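Long-range contacts in yeast glycogen phosphorylase (Saccharomyces cerevisiae, PDB 1YGP), which belongs to the carbohydrate phosphorylases of the GT-B clan and carries a bound pyridoxal-5'-phosphate: residues Gln524-Leu532 against Lys566-Arg577; Ile582-Asn593 against His686-Ala694. All blocks are in the same frame, centred on the assembly; numbering follows the deposited sequence.

Contact 1. Residues Gln524-Leu532 against Lys566-Arg577; sequences QANPSLAKL and KWNQVKLNNKIR
Asn574 sends its CG back beside its own backbone N (chi1 -77°), and Asn526 swings its CG to the far side from its N (chi1 -158°), which carries the two amides into the same gap between helices 527-532 and 566-577, a nearly antiparallel pair in the GT-B fold of this phosphorylase. The two side chains cross at about a right angle, their amide planes 61° apart. Asn574 ND2 donates to Asn526 OD1 at 2.9 Å in an almost straight bond; the acceptor lies in the donor's amide plane, but the donor stands above the plane of the Asn526 carbonyl and misses its lone pairs. Asn526 is also the N-cap of its helix, its OD1 taking a weak bond from Leu529 N, so one oxygen serves both cap and crossing.

One turn further along helix 566-577, Arg577 grips a single acceptor end-on with two nitrogens. Its NH2 lies 2.9 Å and its NH1 3.1 Å from Ala525 O, which sits in the guanidinium plane. Toward the other end the contact turns apolar. Leu529 CD1 rests over one face of the Trp567 six-membered ring, 3.8 Å from its centroid, a CH-pi contact. Leu532 CD2 touches both Trp567 CE3 and, at 3.8 Å, Val570 CG2, while Val570 CG1 packs against the first turn of helix 527-532, 3.9 Å from Leu529 CB.

Around this pair, Asn526 ND2 bonds Asn732 OD1 and Asn574 ND2 has a second acceptor in Pro706 O. Trp567 NE1 bonds Ser849 OG of helix 842-856, and helix 698-704 meets Ala525 and Arg577.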
loop_
_atom_site.group_PDB
_atom_site.type_symbol
_atom_site.label_atom_id
_atom_site.label_comp_id
_atom_site.label_asym_id
_atom_site.label_seq_id
_atom_site.Cartn_x
_atom_site.Cartn_y
_atom_site.Cartn_z
ATOM N N GLN A 524 -0.548 17.648 -25.612
ATOM C CA GLN A 524 -1.336 16.632 -24.956
ATOM C C GLN A 524 -2.799 17.035 -24.984
ATOM O O GLN A 524 -3.622 16.306 -25.538
ATOM C CB GLN A 524 -0.885 16.471 -23.536
ATOM C CG GLN A 524 -1.476 15.230 -22.894
ATOM C CD GLN A 524 -0.565 14.709 -21.809
ATOM O OE1 GLN A 524 -0.979 14.272 -20.752
ATOM N NE2 GLN A 524 0.744 14.687 -22.010
ATOM N N ALA A 525 -3.115 18.206 -24.427
ATOM C CA ALA A 525 -4.483 18.668 -24.327
ATOM C C ALA A 525 -5.163 18.961 -25.643
ATOM O O ALA A 525 -6.373 18.762 -25.727
ATOM C CB ALA A 525 -4.561 19.936 -23.489
ATOM N N ASN A 526 -4.439 19.399 -26.684
ATOM C CA ASN A 526 -5.080 19.757 -27.940
ATOM C C ASN A 526 -4.323 19.257 -29.168
ATOM O O ASN A 526 -3.847 20.044 -30.000
ATOM C CB ASN A 526 -5.225 21.269 -27.987
ATOM C CG ASN A 526 -6.312 21.787 -28.928
ATOM O OD1 ASN A 526 -6.846 21.097 -29.808
ATOM N ND2 ASN A 526 -6.696 23.052 -28.784
ATOM N N PRO A 527 -4.224 17.933 -29.380
ATOM C CA PRO A 527 -3.542 17.322 -30.513
ATOM C C PRO A 527 -4.013 17.828 -31.860
ATOM O O PRO A 527 -3.192 18.139 -32.717
ATOM C CB PRO A 527 -3.790 15.862 -30.340
ATOM C CG PRO A 527 -5.139 15.786 -29.644
ATOM C CD PRO A 527 -4.933 16.897 -28.628
ATOM N N SER A 528 -5.327 17.967 -32.049
ATOM C CA SER A 528 -5.961 18.395 -33.299
ATOM C C SER A 528 -5.440 19.759 -33.737
ATOM O O SER A 528 -5.255 19.977 -34.932
ATOM C CB SER A 528 -7.494 18.417 -33.086
ATOM O OG SER A 528 -7.821 18.194 -31.702
ATOM N N LEU A 529 -5.162 20.674 -32.798
ATOM C CA LEU A 529 -4.533 21.932 -33.119
ATOM C C LEU A 529 -3.047 21.681 -33.312
ATOM O O LEU A 529 -2.474 22.239 -34.253
ATOM C CB LEU A 529 -4.724 22.955 -32.000
ATOM C CG LEU A 529 -4.011 24.313 -32.099
ATOM C CD1 LEU A 529 -4.383 25.004 -33.396
ATOM C CD2 LEU A 529 -4.409 25.181 -30.933
ATOM N N ALA A 530 -2.376 20.852 -32.506
ATOM C CA ALA A 530 -0.948 20.599 -32.691
ATOM C C ALA A 530 -0.621 20.041 -34.073
ATOM O O ALA A 530 0.432 20.335 -34.652
ATOM C CB ALA A 530 -0.441 19.608 -31.670
ATOM N N LYS A 531 -1.545 19.257 -34.640
ATOM C CA LYS A 531 -1.399 18.726 -35.979
ATOM C C LYS A 531 -1.612 19.894 -36.939
ATOM O O LYS A 531 -0.756 20.075 -37.805
ATOM C CB LYS A 531 -2.445 17.638 -36.275
ATOM N N LEU A 532 -2.643 20.749 -36.790
ATOM C CA LEU A 532 -2.906 21.863 -37.696
ATOM C C LEU A 532 -1.699 22.744 -37.882
ATOM O O LEU A 532 -1.364 23.052 -39.025
ATOM C CB LEU A 532 -4.049 22.762 -37.201
ATOM C CG LEU A 532 -4.523 23.988 -38.024
ATOM C CD1 LEU A 532 -4.842 23.615 -39.459
ATOM C CD2 LEU A 532 -5.799 24.524 -37.412
ATOM N N LYS A 566 -10.525 25.829 -40.885
ATOM C CA LYS A 566 -9.794 24.756 -40.261
ATOM C C LYS A 566 -9.654 24.975 -38.759
ATOM O O LYS A 566 -9.943 24.084 -37.942
ATOM C CB LYS A 566 -8.453 24.685 -40.937
ATOM C CG LYS A 566 -8.309 23.469 -41.816
ATOM C CD LYS A 566 -9.222 23.544 -43.021
ATOM C CE LYS A 566 -8.403 23.384 -44.288
ATOM N NZ LYS A 566 -7.455 24.474 -44.421
ATOM N N TRP A 567 -9.292 26.215 -38.411
ATOM C CA TRP A 567 -9.098 26.643 -37.046
ATOM C C TRP A 567 -10.404 26.491 -36.302
ATOM O O TRP A 567 -10.422 26.011 -35.165
ATOM C CB TRP A 567 -8.672 28.098 -36.997
ATOM C CG TRP A 567 -7.941 28.470 -35.712
ATOM C CD1 TRP A 567 -8.608 29.013 -34.646
ATOM C CD2 TRP A 567 -6.591 28.334 -35.474
ATOM N NE1 TRP A 567 -7.685 29.222 -33.737
ATOM C CE2 TRP A 567 -6.480 28.837 -34.176
ATOM C CE3 TRP A 567 -5.456 27.870 -36.144
ATOM C CZ2 TRP A 567 -5.248 28.886 -33.535
ATOM C CZ3 TRP A 567 -4.220 27.919 -35.495
ATOM C CH2 TRP A 567 -4.120 28.426 -34.200
ATOM N N ASN A 568 -11.529 26.832 -36.921
ATOM C CA ASN A 568 -12.769 26.738 -36.199
ATOM C C ASN A 568 -13.165 25.291 -35.970
ATOM O O ASN A 568 -13.571 24.930 -34.859
ATOM C CB ASN A 568 -13.858 27.458 -36.944
ATOM C CG ASN A 568 -15.070 27.646 -36.045
ATOM O OD1 ASN A 568 -16.194 27.402 -36.449
ATOM N ND2 ASN A 568 -14.985 28.079 -34.797
ATOM N N GLN A 569 -12.958 24.427 -36.962
ATOM C CA GLN A 569 -13.306 23.016 -36.868
ATOM C C GLN A 569 -12.633 22.320 -35.698
ATOM O O GLN A 569 -13.284 21.558 -34.966
ATOM C CB GLN A 569 -12.920 22.313 -38.151
ATOM C CG GLN A 569 -13.259 20.842 -38.182
ATOM C CD GLN A 569 -14.751 20.629 -38.086
ATOM O OE1 GLN A 569 -15.328 20.362 -37.034
ATOM N NE2 GLN A 569 -15.436 20.749 -39.210
ATOM N N VAL A 570 -11.344 22.625 -35.501
ATOM C CA VAL A 570 -10.577 22.069 -34.382
ATOM C C VAL A 570 -11.367 22.392 -33.090
ATOM O O VAL A 570 -11.848 21.527 -32.348
ATOM C CB VAL A 570 -9.150 22.723 -34.379
ATOM C CG1 VAL A 570 -8.324 22.147 -33.262
ATOM C CG2 VAL A 570 -8.393 22.433 -35.664
ATOM N N LYS A 571 -11.665 23.670 -32.902
ATOM C CA LYS A 571 -12.345 24.125 -31.714
ATOM C C LYS A 571 -13.721 23.501 -31.575
ATOM O O LYS A 571 -14.139 23.238 -30.450
ATOM C CB LYS A 571 -12.374 25.668 -31.787
ATOM C CG LYS A 571 -13.032 26.439 -30.632
ATOM C CD LYS A 571 -12.466 26.212 -29.247
ATOM C CE LYS A 571 -11.146 26.923 -29.113
ATOM N NZ LYS A 571 -10.575 26.732 -27.796
ATOM N N LEU A 572 -14.419 23.172 -32.667
ATOM C CA LEU A 572 -15.753 22.555 -32.597
ATOM C C LEU A 572 -15.604 21.117 -32.111
ATOM O O LEU A 572 -16.329 20.675 -31.211
ATOM C CB LEU A 572 -16.439 22.605 -34.007
ATOM C CG LEU A 572 -17.910 22.215 -34.345
ATOM C CD1 LEU A 572 -18.035 20.725 -34.523
ATOM C CD2 LEU A 572 -18.846 22.645 -33.239
ATOM N N ASN A 573 -14.624 20.369 -32.626
ATOM C CA ASN A 573 -14.427 18.989 -32.206
ATOM C C ASN A 573 -14.032 18.988 -30.744
ATOM O O ASN A 573 -14.585 18.196 -29.976
ATOM C CB ASN A 573 -13.336 18.298 -33.025
ATOM C CG ASN A 573 -13.566 18.318 -34.543
ATOM O OD1 ASN A 573 -12.608 18.394 -35.320
ATOM N ND2 ASN A 573 -14.795 18.250 -35.057
ATOM N N ASN A 574 -13.175 19.925 -30.311
ATOM C CA ASN A 574 -12.801 20.055 -28.901
ATOM C C ASN A 574 -13.982 20.331 -27.999
ATOM O O ASN A 574 -14.037 19.842 -26.861
ATOM C CB ASN A 574 -11.823 21.172 -28.641
ATOM C CG ASN A 574 -10.399 20.840 -29.036
ATOM O OD1 ASN A 574 -10.000 19.702 -29.265
ATOM N ND2 ASN A 574 -9.559 21.852 -29.145
ATOM N N LYS A 575 -14.958 21.093 -28.510
ATOM C CA LYS A 575 -16.179 21.341 -27.763
ATOM C C LYS A 575 -16.979 20.060 -27.588
ATOM O O LYS A 575 -17.514 19.798 -26.501
ATOM C CB LYS A 575 -17.037 22.404 -28.466
ATOM C CG LYS A 575 -16.574 23.791 -28.032
ATOM C CD LYS A 575 -17.651 24.828 -28.219
ATOM C CE LYS A 575 -17.379 25.679 -29.432
ATOM N NZ LYS A 575 -18.499 26.582 -29.636
ATOM N N ILE A 576 -16.978 19.208 -28.618
ATOM C CA ILE A 576 -17.681 17.937 -28.561
ATOM C C ILE A 576 -17.079 17.087 -27.463
ATOM O O ILE A 576 -17.865 16.503 -26.714
ATOM C CB ILE A 576 -17.595 17.194 -29.929
ATOM C CG1 ILE A 576 -18.515 17.898 -30.916
ATOM C CG2 ILE A 576 -17.952 15.705 -29.780
ATOM C CD1 ILE A 576 -18.235 17.493 -32.385
ATOM N N ARG A 577 -15.746 17.026 -27.322
ATOM C CA ARG A 577 -15.141 16.236 -26.253
ATOM C C ARG A 577 -15.693 16.664 -24.910
ATOM O O ARG A 577 -16.139 15.802 -24.153
ATOM C CB ARG A 577 -13.643 16.393 -26.067
ATOM C CG ARG A 577 -12.683 16.082 -27.188
ATOM C CD ARG A 577 -11.281 15.913 -26.589
ATOM N NE ARG A 577 -10.841 17.095 -25.871
ATOM C CZ ARG A 577 -9.565 17.475 -25.838
ATOM N NH1 ARG A 577 -8.613 16.786 -26.462
ATOM N NH2 ARG A 577 -9.249 18.592 -25.182
#

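Contact 2. Residues Ile582-Asn593 against His686-Ala694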
loop_
_atom_site.group_PDB
_atom_site.type_symbol
_atom_site.label_atom_id
_atom_site.label_comp_id
_atom_site.label_asym_id
_atom_site.label_seq_id
_atom_site.Cartn_x
_atom_site.Cartn_y
_atom_site.Cartn_z
ATOM N N ILE A 582 -19.355 15.914 -19.973
ATOM C CA ILE A 582 -20.474 16.346 -19.143
ATOM C C ILE A 582 -21.634 15.332 -19.149
ATOM O O ILE A 582 -22.357 15.171 -18.163
ATOM C CB ILE A 582 -20.924 17.740 -19.655
ATOM C CG1 ILE A 582 -19.764 18.736 -19.660
ATOM C CG2 ILE A 582 -22.006 18.265 -18.723
ATOM C CD1 ILE A 582 -20.031 20.050 -20.406
ATOM N N LYS A 583 -21.815 14.647 -20.278
ATOM C CA LYS A 583 -22.809 13.608 -20.469
ATOM C C LYS A 583 -22.373 12.417 -19.637
ATOM O O LYS A 583 -23.142 11.919 -18.814
ATOM C CB LYS A 583 -22.858 13.231 -21.939
ATOM C CG LYS A 583 -23.928 12.244 -22.323
ATOM C CD LYS A 583 -23.570 11.783 -23.699
ATOM C CE LYS A 583 -24.620 10.881 -24.310
ATOM N NZ LYS A 583 -24.334 10.649 -25.724
ATOM N N LYS A 584 -21.131 11.947 -19.805
ATOM C CA LYS A 584 -20.592 10.831 -19.045
ATOM C C LYS A 584 -20.802 11.098 -17.557
ATOM O O LYS A 584 -21.524 10.359 -16.883
ATOM C CB LYS A 584 -19.110 10.679 -19.386
ATOM C CG LYS A 584 -18.432 9.444 -18.789
ATOM C CD LYS A 584 -17.001 9.281 -19.316
ATOM C CE LYS A 584 -16.028 10.381 -18.858
ATOM N NZ LYS A 584 -14.786 10.357 -19.620
ATOM N N GLU A 585 -20.340 12.261 -17.106
ATOM C CA GLU A 585 -20.475 12.701 -15.730
ATOM C C GLU A 585 -21.941 12.883 -15.340
ATOM O O GLU A 585 -22.250 12.958 -14.155
ATOM C CB GLU A 585 -19.683 14.007 -15.581
ATOM C CG GLU A 585 -19.349 14.486 -14.155
ATOM C CD GLU A 585 -18.320 15.624 -14.077
ATOM O OE1 GLU A 585 -17.137 15.350 -14.316
ATOM O OE2 GLU A 585 -18.694 16.763 -13.764
ATOM N N ASN A 586 -22.883 12.965 -16.283
ATOM C CA ASN A 586 -24.306 13.051 -15.965
ATOM C C ASN A 586 -25.096 11.794 -16.251
ATOM O O ASN A 586 -26.273 11.810 -16.633
ATOM C CB ASN A 586 -24.975 14.174 -16.721
ATOM C CG ASN A 586 -25.428 15.131 -15.660
ATOM O OD1 ASN A 586 -26.514 15.050 -15.080
ATOM N ND2 ASN A 586 -24.514 16.050 -15.359
ATOM N N ASP A 587 -24.379 10.673 -16.093
ATOM C CA ASP A 587 -24.919 9.335 -16.264
ATOM C C ASP A 587 -25.647 9.199 -17.606
ATOM O O ASP A 587 -26.848 8.935 -17.727
ATOM C CB ASP A 587 -25.868 9.027 -15.086
ATOM N N GLY A 588 -24.897 9.527 -18.647
ATOM C CA GLY A 588 -25.404 9.369 -19.986
ATOM C C GLY A 588 -26.352 10.475 -20.391
ATOM O O GLY A 588 -26.556 10.607 -21.600
ATOM N N VAL A 589 -26.959 11.281 -19.503
ATOM C CA VAL A 589 -27.840 12.364 -19.943
ATOM C C VAL A 589 -27.031 13.574 -20.411
ATOM O O VAL A 589 -26.054 13.983 -19.777
ATOM C CB VAL A 589 -28.755 12.808 -18.811
ATOM N N ASP A 590 -27.361 14.103 -21.591
ATOM C CA ASP A 590 -26.692 15.289 -22.097
ATOM C C ASP A 590 -27.259 16.513 -21.379
ATOM O O ASP A 590 -28.445 16.493 -21.032
ATOM C CB ASP A 590 -26.917 15.459 -23.615
ATOM C CG ASP A 590 -25.919 14.788 -24.568
ATOM O OD1 ASP A 590 -24.712 14.997 -24.435
ATOM O OD2 ASP A 590 -26.349 14.076 -25.473
ATOM N N ILE A 591 -26.443 17.536 -21.067
ATOM C CA ILE A 591 -26.968 18.781 -20.513
ATOM C C ILE A 591 -26.961 19.752 -21.684
ATOM O O ILE A 591 -27.972 20.369 -22.023
ATOM C CB ILE A 591 -26.092 19.429 -19.387
ATOM C CG1 ILE A 591 -25.754 18.445 -18.277
ATOM C CG2 ILE A 591 -26.864 20.629 -18.814
ATOM C CD1 ILE A 591 -26.954 17.816 -17.544
ATOM N N ILE A 592 -25.800 19.898 -22.332
ATOM C CA ILE A 592 -25.654 20.846 -23.428
ATOM C C ILE A 592 -26.332 20.278 -24.657
ATOM O O ILE A 592 -26.159 19.095 -24.973
ATOM C CB ILE A 592 -24.155 21.101 -23.693
ATOM C CG1 ILE A 592 -23.586 21.821 -22.483
ATOM C CG2 ILE A 592 -23.936 21.930 -24.954
ATOM C CD1 ILE A 592 -22.076 22.068 -22.560
ATOM N N ASN A 593 -27.085 21.138 -25.344
ATOM C CA ASN A 593 -27.811 20.767 -26.556
ATOM C C ASN A 593 -26.854 20.651 -27.741
ATOM O O ASN A 593 -26.418 21.657 -28.297
ATOM C CB ASN A 593 -28.862 21.835 -26.798
ATOM C CG ASN A 593 -29.790 21.611 -27.980
ATOM O OD1 ASN A 593 -31.006 21.598 -27.792
ATOM N ND2 ASN A 593 -29.349 21.518 -29.223
ATOM N N HIS A 686 -33.178 26.425 -24.620
ATOM C CA HIS A 686 -31.745 26.123 -24.707
ATOM C C HIS A 686 -30.867 27.297 -25.127
ATOM O O HIS A 686 -29.742 27.112 -25.594
ATOM C CB HIS A 686 -31.444 24.970 -25.695
ATOM C CG HIS A 686 -32.233 23.704 -25.430
ATOM N ND1 HIS A 686 -32.683 22.845 -26.328
ATOM C CD2 HIS A 686 -32.633 23.261 -24.196
ATOM C CE1 HIS A 686 -33.339 21.904 -25.699
ATOM N NE2 HIS A 686 -33.298 22.169 -24.415
ATOM N N LEU A 687 -31.323 28.536 -24.962
ATOM C CA LEU A 687 -30.475 29.657 -25.273
ATOM C C LEU A 687 -29.436 29.838 -24.197
ATOM O O LEU A 687 -28.421 30.467 -24.478
ATOM C CB LEU A 687 -31.295 30.935 -25.408
ATOM C CG LEU A 687 -31.782 31.346 -26.783
ATOM C CD1 LEU A 687 -30.670 31.221 -27.808
ATOM C CD2 LEU A 687 -32.867 30.405 -27.224
ATOM N N LEU A 688 -29.656 29.289 -22.995
ATOM C CA LEU A 688 -28.698 29.355 -21.896
ATOM C C LEU A 688 -28.654 28.094 -21.036
ATOM O O LEU A 688 -29.715 27.609 -20.625
ATOM C CB LEU A 688 -29.023 30.519 -20.968
ATOM C CG LEU A 688 -28.061 30.821 -19.842
ATOM C CD1 LEU A 688 -26.729 31.322 -20.389
ATOM C CD2 LEU A 688 -28.689 31.861 -18.960
ATOM N N LYS A 689 -27.452 27.574 -20.753
ATOM C CA LYS A 689 -27.227 26.433 -19.855
ATOM C C LYS A 689 -26.115 26.801 -18.874
ATOM O O LYS A 689 -25.200 27.561 -19.221
ATOM C CB LYS A 689 -26.763 25.195 -20.608
ATOM C CG LYS A 689 -27.770 24.618 -21.593
ATOM C CD LYS A 689 -28.917 23.984 -20.833
ATOM C CE LYS A 689 -30.096 23.622 -21.717
ATOM N NZ LYS A 689 -29.702 22.690 -22.756
ATOM N N VAL A 690 -26.138 26.312 -17.644
ATOM C CA VAL A 690 -25.092 26.558 -16.651
ATOM C C VAL A 690 -24.667 25.143 -16.290
ATOM O O VAL A 690 -25.526 24.278 -16.089
ATOM C CB VAL A 690 -25.628 27.261 -15.382
ATOM C CG1 VAL A 690 -24.551 27.408 -14.319
ATOM C CG2 VAL A 690 -26.128 28.627 -15.775
ATOM N N VAL A 691 -23.382 24.834 -16.202
ATOM C CA VAL A 691 -22.914 23.489 -15.897
ATOM C C VAL A 691 -21.828 23.658 -14.835
ATOM O O VAL A 691 -21.087 24.649 -14.885
ATOM C CB VAL A 691 -22.363 22.875 -17.209
ATOM C CG1 VAL A 691 -21.629 21.593 -16.895
ATOM C CG2 VAL A 691 -23.491 22.570 -18.191
ATOM N N PHE A 692 -21.706 22.777 -13.849
ATOM C CA PHE A 692 -20.617 22.863 -12.884
ATOM C C PHE A 692 -19.824 21.564 -12.979
ATOM O O PHE A 692 -20.433 20.511 -12.811
ATOM C CB PHE A 692 -21.157 23.012 -11.469
ATOM C CG PHE A 692 -20.068 23.158 -10.409
ATOM C CD1 PHE A 692 -19.522 22.035 -9.791
ATOM C CD2 PHE A 692 -19.623 24.426 -10.038
ATOM C CE1 PHE A 692 -18.543 22.193 -8.817
ATOM C CE2 PHE A 692 -18.645 24.583 -9.063
ATOM C CZ PHE A 692 -18.103 23.460 -8.452
ATOM N N VAL A 693 -18.515 21.507 -13.227
ATOM C CA VAL A 693 -17.788 20.250 -13.253
ATOM C C VAL A 693 -17.164 19.907 -11.902
ATOM O O VAL A 693 -16.330 20.636 -11.333
ATOM C CB VAL A 693 -16.756 20.366 -14.344
ATOM C CG1 VAL A 693 -15.791 19.185 -14.337
ATOM C CG2 VAL A 693 -17.524 20.439 -15.668
ATOM N N ALA A 694 -17.560 18.769 -11.324
ATOM C CA ALA A 694 -16.988 18.358 -10.054
ATOM C C ALA A 694 -15.585 17.802 -10.192
ATOM O O ALA A 694 -15.187 17.256 -11.223
ATOM C CB ALA A 694 -17.827 17.293 -9.409
#
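Val691 points from strand 688-693 toward the end of helix 562-584 and the loop after it, and its two methyls are shared between them. The strand is an outermost member of the six-stranded parallel sheet in this GT-B fold; the helix closes in a Schellman motif, with Gly588 N bonded to Lys583 O and Asp587 N to Lys584 O. Val691 turns CG1 away from its backbone N (chi1 169°), which sets that methyl against Ile582 CG2 at 3.8 Å, while CG2 meets Ile591 CG2 at 3.9 Å. Both isoleucines lie slantwise to the valine. Ile652 of the neighbouring strand 649-654 touches both Ile582 and Val691.

Glu585 approaches the strand's end with an extended chain, at about a right angle to Val693. Its OE2 lies 3.8 Å from Val693 CG1 and accepts a weak bond from Ala694 N. Near the strand's start, Asn593 and His686 also cross at about a right angle, their amide and ring planes 54° apart. Between the valine and the histidine, Lys689 bends at chi2 and chi4 to bring its amine to the loop backbone: NZ donates to Ile591 O at 3.0 Å, tilted 16° from the carbonyl plane.

Both contacts use helix 562-584, and they come in series along the chain: contact 1 is complete at Arg577, and contact 2 opens at Ile582, near the end of the same helix. Their centres lie 20 Å apart, with nearest atoms about 5 Å apart and no touch. Contact 1 joins this helix to helix 527-536, while contact 2 joins its C-terminal end and the following loop to edge strand 688-693 of the parallel sheet. One helix thus links helix 527-536 to the edge of that sheet. The bound pyridoxal-5'-phosphate is not far from either: about 9 Å from the side chain of Ala525 and about 10 Å from that of Val693.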